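PDB 6RQA: iminosuccinate reductase, which catalyses the NADH-dependent reduction of iminosuccinate to L-aspartate, regenerating the amino donor of the beta-hydroxyaspartate cycle during glyoxylate assimilation. Local coordinates for residues 235-240 with 307-312; 247-252 with 271-276. One frame throughout, in Å; residues are numbered along the deposited sequence.

Contact 1: 235-240 with 307-312; sequences THIAAM and VTIFDG. With NAD (nicotinamide-adenine-dinucleotide), chain C.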
loop_
_atom_site.group_PDB
_atom_site.type_symbol
_atom_site.label_atom_id
_atom_site.label_comp_id
_atom_site.label_asym_id
_atom_site.label_seq_id
_atom_site.Cartn_x
_atom_site.Cartn_y
_atom_site.Cartn_z
ATOM N N THR A 235 1.966 -34.921 17.036
ATOM C CA THR A 235 0.949 -34.129 16.360
ATOM C C THR A 235 1.587 -32.883 15.762
ATOM O O THR A 235 2.419 -32.237 16.401
ATOM C CB THR A 235 -0.175 -33.727 17.327
ATOM O OG1 THR A 235 -0.795 -34.902 17.864
ATOM C CG2 THR A 235 -1.225 -32.887 16.617
ATOM N N HIS A 236 1.197 -32.560 14.532
ATOM C CA HIS A 236 1.535 -31.290 13.904
ATOM C C HIS A 236 0.272 -30.451 13.775
ATOM O O HIS A 236 -0.733 -30.917 13.229
ATOM C CB HIS A 236 2.173 -31.494 12.530
ATOM C CG HIS A 236 2.296 -30.230 11.735
ATOM N ND1 HIS A 236 3.006 -29.136 12.182
ATOM C CD2 HIS A 236 1.790 -29.882 10.528
ATOM C CE1 HIS A 236 2.936 -28.171 11.282
ATOM N NE2 HIS A 236 2.204 -28.597 10.269
ATOM N N ILE A 237 0.327 -29.220 14.274
ATOM C CA ILE A 237 -0.821 -28.323 14.294
ATOM C C ILE A 237 -0.522 -27.161 13.358
ATOM O O ILE A 237 0.383 -26.358 13.616
ATOM C CB ILE A 237 -1.131 -27.824 15.712
ATOM C CG1 ILE A 237 -1.261 -29.003 16.677
ATOM C CG2 ILE A 237 -2.402 -26.986 15.712
ATOM C CD1 ILE A 237 -1.484 -28.593 18.117
ATOM N N ALA A 238 -1.283 -27.064 12.270
ATOM C CA ALA A 238 -1.163 -25.957 11.324
ATOM C C ALA A 238 -2.227 -24.925 11.688
ATOM O O ALA A 238 -3.364 -24.984 11.220
ATOM C CB ALA A 238 -1.311 -26.447 9.889
ATOM N N ALA A 239 -1.848 -23.974 12.541
ATOM C CA ALA A 239 -2.757 -22.921 12.985
ATOM C C ALA A 239 -2.787 -21.818 11.934
ATOM O O ALA A 239 -1.815 -21.073 11.775
ATOM C CB ALA A 239 -2.324 -22.378 14.344
ATOM N N MET A 240 -3.905 -21.708 11.218
ATOM C CA MET A 240 -4.029 -20.766 10.117
ATOM C C MET A 240 -5.060 -19.672 10.349
ATOM O O MET A 240 -5.096 -18.713 9.572
ATOM C CB MET A 240 -4.386 -21.510 8.819
ATOM C CG MET A 240 -3.508 -22.716 8.522
ATOM S SD MET A 240 -1.784 -22.279 8.231
ATOM C CE MET A 240 -1.938 -21.238 6.780
ATOM N N VAL A 307 4.958 -32.223 19.684
ATOM C CA VAL A 307 3.966 -31.320 19.111
ATOM C C VAL A 307 4.696 -30.212 18.368
ATOM O O VAL A 307 5.534 -29.516 18.952
ATOM C CB VAL A 307 3.033 -30.727 20.180
ATOM C CG1 VAL A 307 2.065 -29.740 19.546
ATOM C CG2 VAL A 307 2.271 -31.832 20.899
ATOM N N THR A 308 4.386 -30.054 17.085
ATOM C CA THR A 308 4.881 -28.950 16.279
ATOM C C THR A 308 3.712 -28.073 15.855
ATOM O O THR A 308 2.603 -28.563 15.616
ATOM C CB THR A 308 5.634 -29.446 15.037
ATOM O OG1 THR A 308 4.765 -30.263 14.242
ATOM C CG2 THR A 308 6.859 -30.254 15.440
ATOM N N ILE A 309 3.961 -26.769 15.770
ATOM C CA ILE A 309 2.944 -25.796 15.392
ATOM C C ILE A 309 3.515 -24.890 14.312
ATOM O O ILE A 309 4.643 -24.401 14.437
ATOM C CB ILE A 309 2.468 -24.961 16.598
ATOM C CG1 ILE A 309 1.767 -25.847 17.626
ATOM C CG2 ILE A 309 1.537 -23.849 16.145
ATOM C CD1 ILE A 309 1.266 -25.085 18.833
ATOM N N PHE A 310 2.742 -24.673 13.252
ATOM C CA PHE A 310 3.055 -23.678 12.234
ATOM C C PHE A 310 2.058 -22.536 12.357
ATOM O O PHE A 310 0.857 -22.730 12.139
ATOM C CB PHE A 310 3.012 -24.277 10.830
ATOM C CG PHE A 310 3.028 -23.245 9.740
ATOM C CD1 PHE A 310 4.134 -22.428 9.561
ATOM C CD2 PHE A 310 1.940 -23.085 8.902
ATOM C CE1 PHE A 310 4.153 -21.471 8.564
ATOM C CE2 PHE A 310 1.952 -22.132 7.901
ATOM C CZ PHE A 310 3.061 -21.324 7.731
ATOM N N ASP A 311 2.559 -21.349 12.703
ATOM C CA ASP A 311 1.711 -20.175 12.912
ATOM C C ASP A 311 1.588 -19.425 11.589
ATOM O O ASP A 311 2.313 -18.471 11.302
ATOM C CB ASP A 311 2.283 -19.294 14.015
ATOM C CG ASP A 311 1.315 -18.219 14.465
ATOM O OD1 ASP A 311 0.154 -18.226 14.005
ATOM O OD2 ASP A 311 1.717 -17.366 15.283
ATOM N N GLY A 312 0.643 -19.875 10.768
ATOM C CA GLY A 312 0.401 -19.249 9.483
ATOM C C GLY A 312 -0.374 -17.952 9.591
ATOM O O GLY A 312 -1.584 -17.962 9.837
HETATM P PA NAD C . -15.414 -18.218 7.487
HETATM O O1A NAD C . -16.104 -17.181 8.328
HETATM O O2A NAD C . -15.814 -18.869 6.203
HETATM O O5B NAD C . -15.557 -19.549 8.590
HETATM C C5B NAD C . -15.297 -19.060 9.848
HETATM C C4B NAD C . -15.330 -20.205 10.826
HETATM O O4B NAD C . -14.893 -19.723 12.083
HETATM C C3B NAD C . -16.804 -20.577 10.963
HETATM O O3B NAD C . -17.012 -21.564 10.006
HETATM C C2B NAD C . -16.858 -21.118 12.397
HETATM O O2B NAD C . -16.528 -22.464 12.461
HETATM C C1B NAD C . -15.695 -20.312 13.104
HETATM N N9A NAD C . -16.223 -19.198 13.898
HETATM C C8A NAD C . -16.988 -18.084 13.506
HETATM N N7A NAD C . -17.282 -17.274 14.523
HETATM C C5A NAD C . -16.679 -17.880 15.640
HETATM C C6A NAD C . -16.620 -17.523 17.013
HETATM N N6A NAD C . -17.235 -16.383 17.438
HETATM N N1A NAD C . -15.949 -18.316 17.909
HETATM C C2A NAD C . -15.359 -19.445 17.403
HETATM N N3A NAD C . -15.327 -19.910 16.135
HETATM C C4A NAD C . -16.012 -19.086 15.269
HETATM O O3 NAD C . -13.920 -17.624 7.595
HETATM P PN NAD C . -12.904 -18.148 6.495
HETATM O O1N NAD C . -12.823 -19.618 6.167
HETATM O O2N NAD C . -12.857 -16.961 5.602
HETATM O O5D NAD C . -11.281 -17.938 7.199
HETATM C C5D NAD C . -11.404 -18.178 8.534
HETATM C C4D NAD C . -10.179 -17.634 9.226
HETATM O O4D NAD C . -9.046 -17.808 8.348
HETATM C C3D NAD C . -10.394 -16.100 9.392
HETATM O O3D NAD C . -10.104 -15.820 10.715
HETATM C C2D NAD C . -9.345 -15.498 8.439
HETATM O O2D NAD C . -8.695 -14.381 8.942
HETATM C C1D NAD C . -8.300 -16.639 8.466
HETATM N N1N NAD C . -7.417 -16.542 7.236
HETATM C C2N NAD C . -6.088 -16.774 7.436
HETATM C C3N NAD C . -5.210 -16.702 6.356
HETATM C C7N NAD C . -3.775 -16.972 6.664
HETATM O O7N NAD C . -2.907 -16.930 5.799
HETATM N N7N NAD C . -3.474 -17.271 7.970
HETATM C C4N NAD C . -5.702 -16.394 5.087
HETATM C C5N NAD C . -7.060 -16.161 4.912
HETATM C C6N NAD C . -7.931 -16.237 6.006
HETATM O O HOH W 1 -2.144 -18.439 12.726
#
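His-236 and Thr-308, paired on neighbouring parallel strands, meet through a side-chain hydrogen bond of 2.9 Å between His-236 ND1 and Thr-308 OG1. The hydroxyl lies at the edge of the imidazole, near its plane; Thr-308 places it there with OG1 between its backbone N and carbonyl carbon (chi1 59°). At its far end the ring is held by Ser-139 of helix 125-143, which bonds NE2. Phe-310 follows on the same face, its side chain running alongside that of His-236 and pointing the same way, with CB 3.9 Å from His-236 CE1. Met-240, bent at both chi2 and chi3, brings SD to 3.8 Å from Phe-310 CE2, an oblique Met-aromatic contact. On the other face of the sheet, Ile-237 CD1 meets Val-307 CG1 at 4.0 Å, and Ile-309 CG1 packs against Ile-237 CB. Between these layers run backbone bonds in parallel register, such as Ile-237 N to Thr-308 O at 2.7 Å, weakening at Ala-239 N. Just past the strands, Met-240 O and Gly-312 O each accept a bond of 2.7 Å from N7N of NAD. Two backbone acceptors on one amide nitrogen would limit the rotation of the carboxamide and probably orient the nicotinamide ring.

Contact 2: 247-252 with 271-276; sequences KQELDP and IGECQH. With NAD (nicotinamide-adenine-dinucleotide), chain C.
Glu-273 OE1 is gripped by two successive backbone amides of the opposite segment, Leu-250 N at 3.0 Å and Glu-249 N at 3.1 Å. Both come from the same face of the carboxylate, yet differently: Glu-249 N lies on the syn side, close enough to the plane to share itself with OE2, whereas Leu-250 N stands well above it. The bend of Glu-273 at chi2 (60°) turns the carboxylate back onto the strand. OE2 also takes a hydrogen bond from Thr-242, and a water links it to Glu-249 OE1. The two carboxylates lie near each other, and Thr-219 N and Gly-241 N bond Glu-249, which probably eases their repulsion.

His-276 supplies the second grip. Its NE2 donates an almost straight bond of 2.6 Å to Lys-247 O, which lies in the ring plane. The side chain of Gln-248, extended with CG anti to the backbone N (chi1 -177°), stacks its amide over one imidazole face, the planes 19° apart; Gln-275 CG lies against the opposite face, toward its rim. Gln-248 NE2 bonds Leu-250 O.

Lys-247 leads the other way: its extended chain carries NZ to a hydrogen bond of 3.1 Å with O3D of NAD, and NZ also forms a salt bridge with Asp-243. Lys-247 is thus part of the NAD-binding site of this Rossmann-like domain of the ornithine cyclodeaminase/mu-crystallin family, and Glu-273 holds the strand that follows it.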
loop_
_atom_site.group_PDB
_atom_site.type_symbol
_atom_site.label_atom_id
_atom_site.label_comp_id
_atom_site.label_asym_id
_atom_site.label_seq_id
_atom_site.Cartn_x
_atom_site.Cartn_y
_atom_site.Cartn_z
ATOM N N LYS A 247 -7.537 -12.355 18.017
ATOM C CA LYS A 247 -8.003 -13.687 17.668
ATOM C C LYS A 247 -7.193 -14.746 18.406
ATOM O O LYS A 247 -6.037 -14.530 18.779
ATOM C CB LYS A 247 -7.910 -13.917 16.159
ATOM C CG LYS A 247 -8.946 -13.154 15.346
ATOM C CD LYS A 247 -8.783 -13.422 13.858
ATOM C CE LYS A 247 -9.824 -12.675 13.042
ATOM N NZ LYS A 247 -9.643 -12.894 11.580
ATOM N N GLN A 248 -7.817 -15.904 18.614
ATOM C CA GLN A 248 -7.177 -16.989 19.342
ATOM C C GLN A 248 -7.846 -18.303 18.975
ATOM O O GLN A 248 -9.075 -18.381 18.899
ATOM C CB GLN A 248 -7.252 -16.763 20.858
ATOM C CG GLN A 248 -6.544 -17.828 21.678
ATOM C CD GLN A 248 -6.672 -17.593 23.167
ATOM O OE1 GLN A 248 -7.444 -16.742 23.608
ATOM N NE2 GLN A 248 -5.915 -18.349 23.953
ATOM N N GLU A 249 -7.031 -19.326 18.750
ATOM C CA GLU A 249 -7.510 -20.670 18.456
ATOM C C GLU A 249 -7.018 -21.711 19.445
ATOM O O GLU A 249 -7.764 -22.631 19.787
ATOM C CB GLU A 249 -7.086 -21.089 17.040
ATOM C CG GLU A 249 -7.895 -20.458 15.921
ATOM C CD GLU A 249 -7.524 -21.009 14.558
ATOM O OE1 GLU A 249 -6.316 -21.179 14.293
ATOM O OE2 GLU A 249 -8.441 -21.284 13.754
ATOM N N LEU A 250 -5.784 -21.587 19.920
ATOM C CA LEU A 250 -5.144 -22.621 20.715
ATOM C C LEU A 250 -4.993 -22.184 22.167
ATOM O O LEU A 250 -5.069 -20.999 22.501
ATOM C CB LEU A 250 -3.769 -22.978 20.138
ATOM C CG LEU A 250 -3.689 -24.037 19.033
ATOM C CD1 LEU A 250 -4.586 -23.702 17.851
ATOM C CD2 LEU A 250 -2.251 -24.198 18.575
ATOM N N ASP A 251 -4.787 -23.171 23.026
ATOM C CA ASP A 251 -4.443 -22.903 24.414
ATOM C C ASP A 251 -2.994 -22.431 24.482
ATOM O O ASP A 251 -2.103 -23.117 23.965
ATOM C CB ASP A 251 -4.641 -24.167 25.252
ATOM C CG ASP A 251 -4.433 -23.934 26.737
ATOM O OD1 ASP A 251 -4.328 -22.765 27.160
ATOM O OD2 ASP A 251 -4.379 -24.930 27.489
ATOM N N PRO A 252 -2.718 -21.267 25.078
ATOM C CA PRO A 252 -1.321 -20.814 25.183
ATOM C C PRO A 252 -0.402 -21.819 25.860
ATOM O O PRO A 252 0.799 -21.840 25.563
ATOM C CB PRO A 252 -1.439 -19.517 25.994
ATOM C CG PRO A 252 -2.807 -19.012 25.677
ATOM C CD PRO A 252 -3.670 -20.235 25.529
ATOM N N ILE A 271 0.213 -10.591 15.698
ATOM C CA ILE A 271 -1.125 -10.913 15.209
ATOM C C ILE A 271 -1.357 -12.407 15.054
ATOM O O ILE A 271 -2.510 -12.819 14.848
ATOM C CB ILE A 271 -1.424 -10.195 13.874
ATOM C CG1 ILE A 271 -0.389 -10.582 12.817
ATOM C CG2 ILE A 271 -1.451 -8.689 14.076
ATOM C CD1 ILE A 271 -0.647 -9.977 11.456
ATOM N N GLY A 272 -0.316 -13.230 15.147
ATOM C CA GLY A 272 -0.452 -14.660 14.985
ATOM C C GLY A 272 -0.939 -15.343 16.248
ATOM O O GLY A 272 -1.364 -14.715 17.218
ATOM N N GLU A 273 -0.871 -16.676 16.222
ATOM C CA GLU A 273 -1.339 -17.462 17.360
ATOM C C GLU A 273 -0.417 -17.311 18.565
ATOM O O GLU A 273 -0.869 -17.437 19.709
ATOM C CB GLU A 273 -1.465 -18.933 16.959
ATOM C CG GLU A 273 -2.194 -19.808 17.970
ATOM C CD GLU A 273 -3.615 -19.343 18.231
ATOM O OE1 GLU A 273 -3.990 -19.212 19.414
ATOM O OE2 GLU A 273 -4.353 -19.104 17.253
ATOM N N CYS A 274 0.864 -17.030 18.332
ATOM C CA CYS A 274 1.825 -16.871 19.418
ATOM C C CYS A 274 1.643 -15.575 20.198
ATOM O O CYS A 274 2.340 -15.384 21.201
ATOM C CB CYS A 274 3.251 -16.938 18.866
ATOM S SG CYS A 274 3.650 -18.471 18.003
ATOM N N GLN A 275 0.735 -14.689 19.778
ATOM C CA GLN A 275 0.572 -13.406 20.453
ATOM C C GLN A 275 0.138 -13.558 21.905
ATOM O O GLN A 275 0.397 -12.662 22.715
ATOM C CB GLN A 275 -0.443 -12.541 19.702
ATOM C CG GLN A 275 -1.880 -13.028 19.818
ATOM C CD GLN A 275 -2.852 -12.178 19.027
ATOM O OE1 GLN A 275 -3.364 -11.175 19.523
ATOM N NE2 GLN A 275 -3.115 -12.576 17.787
ATOM N N HIS A 276 -0.510 -14.668 22.254
ATOM C CA HIS A 276 -1.004 -14.861 23.610
ATOM C C HIS A 276 0.036 -15.509 24.515
ATOM O O HIS A 276 0.160 -15.129 25.684
ATOM C CB HIS A 276 -2.284 -15.697 23.582
ATOM C CG HIS A 276 -3.327 -15.158 22.653
ATOM N ND1 HIS A 276 -4.158 -14.113 22.993
ATOM C CD2 HIS A 276 -3.662 -15.509 21.390
ATOM C CE1 HIS A 276 -4.965 -13.847 21.983
ATOM N NE2 HIS A 276 -4.684 -14.679 20.996
HETATM P PA NAD C . -15.414 -18.218 7.487
HETATM O O1A NAD C . -16.104 -17.181 8.328
HETATM O O2A NAD C . -15.814 -18.869 6.203
HETATM O O5B NAD C . -15.557 -19.549 8.590
HETATM C C5B NAD C . -15.297 -19.060 9.848
HETATM C C4B NAD C . -15.330 -20.205 10.826
HETATM O O4B NAD C . -14.893 -19.723 12.083
HETATM C C3B NAD C . -16.804 -20.577 10.963
HETATM O O3B NAD C . -17.012 -21.564 10.006
HETATM C C2B NAD C . -16.858 -21.118 12.397
HETATM O O2B NAD C . -16.528 -22.464 12.461
HETATM C C1B NAD C . -15.695 -20.312 13.104
HETATM N N9A NAD C . -16.223 -19.198 13.898
HETATM C C8A NAD C . -16.988 -18.084 13.506
HETATM N N7A NAD C . -17.282 -17.274 14.523
HETATM C C5A NAD C . -16.679 -17.880 15.640
HETATM C C6A NAD C . -16.620 -17.523 17.013
HETATM N N6A NAD C . -17.235 -16.383 17.438
HETATM N N1A NAD C . -15.949 -18.316 17.909
HETATM C C2A NAD C . -15.359 -19.445 17.403
HETATM N N3A NAD C . -15.327 -19.910 16.135
HETATM C C4A NAD C . -16.012 -19.086 15.269
HETATM O O3 NAD C . -13.920 -17.624 7.595
HETATM P PN NAD C . -12.904 -18.148 6.495
HETATM O O1N NAD C . -12.823 -19.618 6.167
HETATM O O2N NAD C . -12.857 -16.961 5.602
HETATM O O5D NAD C . -11.281 -17.938 7.199
HETATM C C5D NAD C . -11.404 -18.178 8.534
HETATM C C4D NAD C . -10.179 -17.634 9.226
HETATM O O4D NAD C . -9.046 -17.808 8.348
HETATM C C3D NAD C . -10.394 -16.100 9.392
HETATM O O3D NAD C . -10.104 -15.820 10.715
HETATM C C2D NAD C . -9.345 -15.498 8.439
HETATM O O2D NAD C . -8.695 -14.381 8.942
HETATM C C1D NAD C . -8.300 -16.639 8.466
HETATM N N1N NAD C . -7.417 -16.542 7.236
HETATM C C2N NAD C . -6.088 -16.774 7.436
HETATM C C3N NAD C . -5.210 -16.702 6.356
HETATM C C7N NAD C . -3.775 -16.972 6.664
HETATM O O7N NAD C . -2.907 -16.930 5.799
HETATM N N7N NAD C . -3.474 -17.271 7.970
HETATM C C4N NAD C . -5.702 -16.394 5.087
HETATM C C5N NAD C . -7.060 -16.161 4.912
HETATM C C6N NAD C . -7.931 -16.237 6.006
HETATM O O HOH W 2 -4.255 -19.686 14.306
#

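How the contacts relate
Contact 1 is fully buried, inside the eight-stranded parallel sheet, whereas contact 2 is only partly buried and joins a short strand to the turn leading into helix 275-279. The chemistry follows the place: mainly backbone pairing and apolar packing, with one side-chain bond, in the first, side chains reaching for backbone atoms in the second. The two are coupled directly. Asp-311, in the sheet strand, directs its carboxylate at the backbone amides of Glu-273 and Cys-274, while Leu-250 packs on Ile-309 and Ile-237. Both contacts also hold the same cofactor at different points, contact 1 at the nicotinamide carboxamide and contact 2 at its ribose.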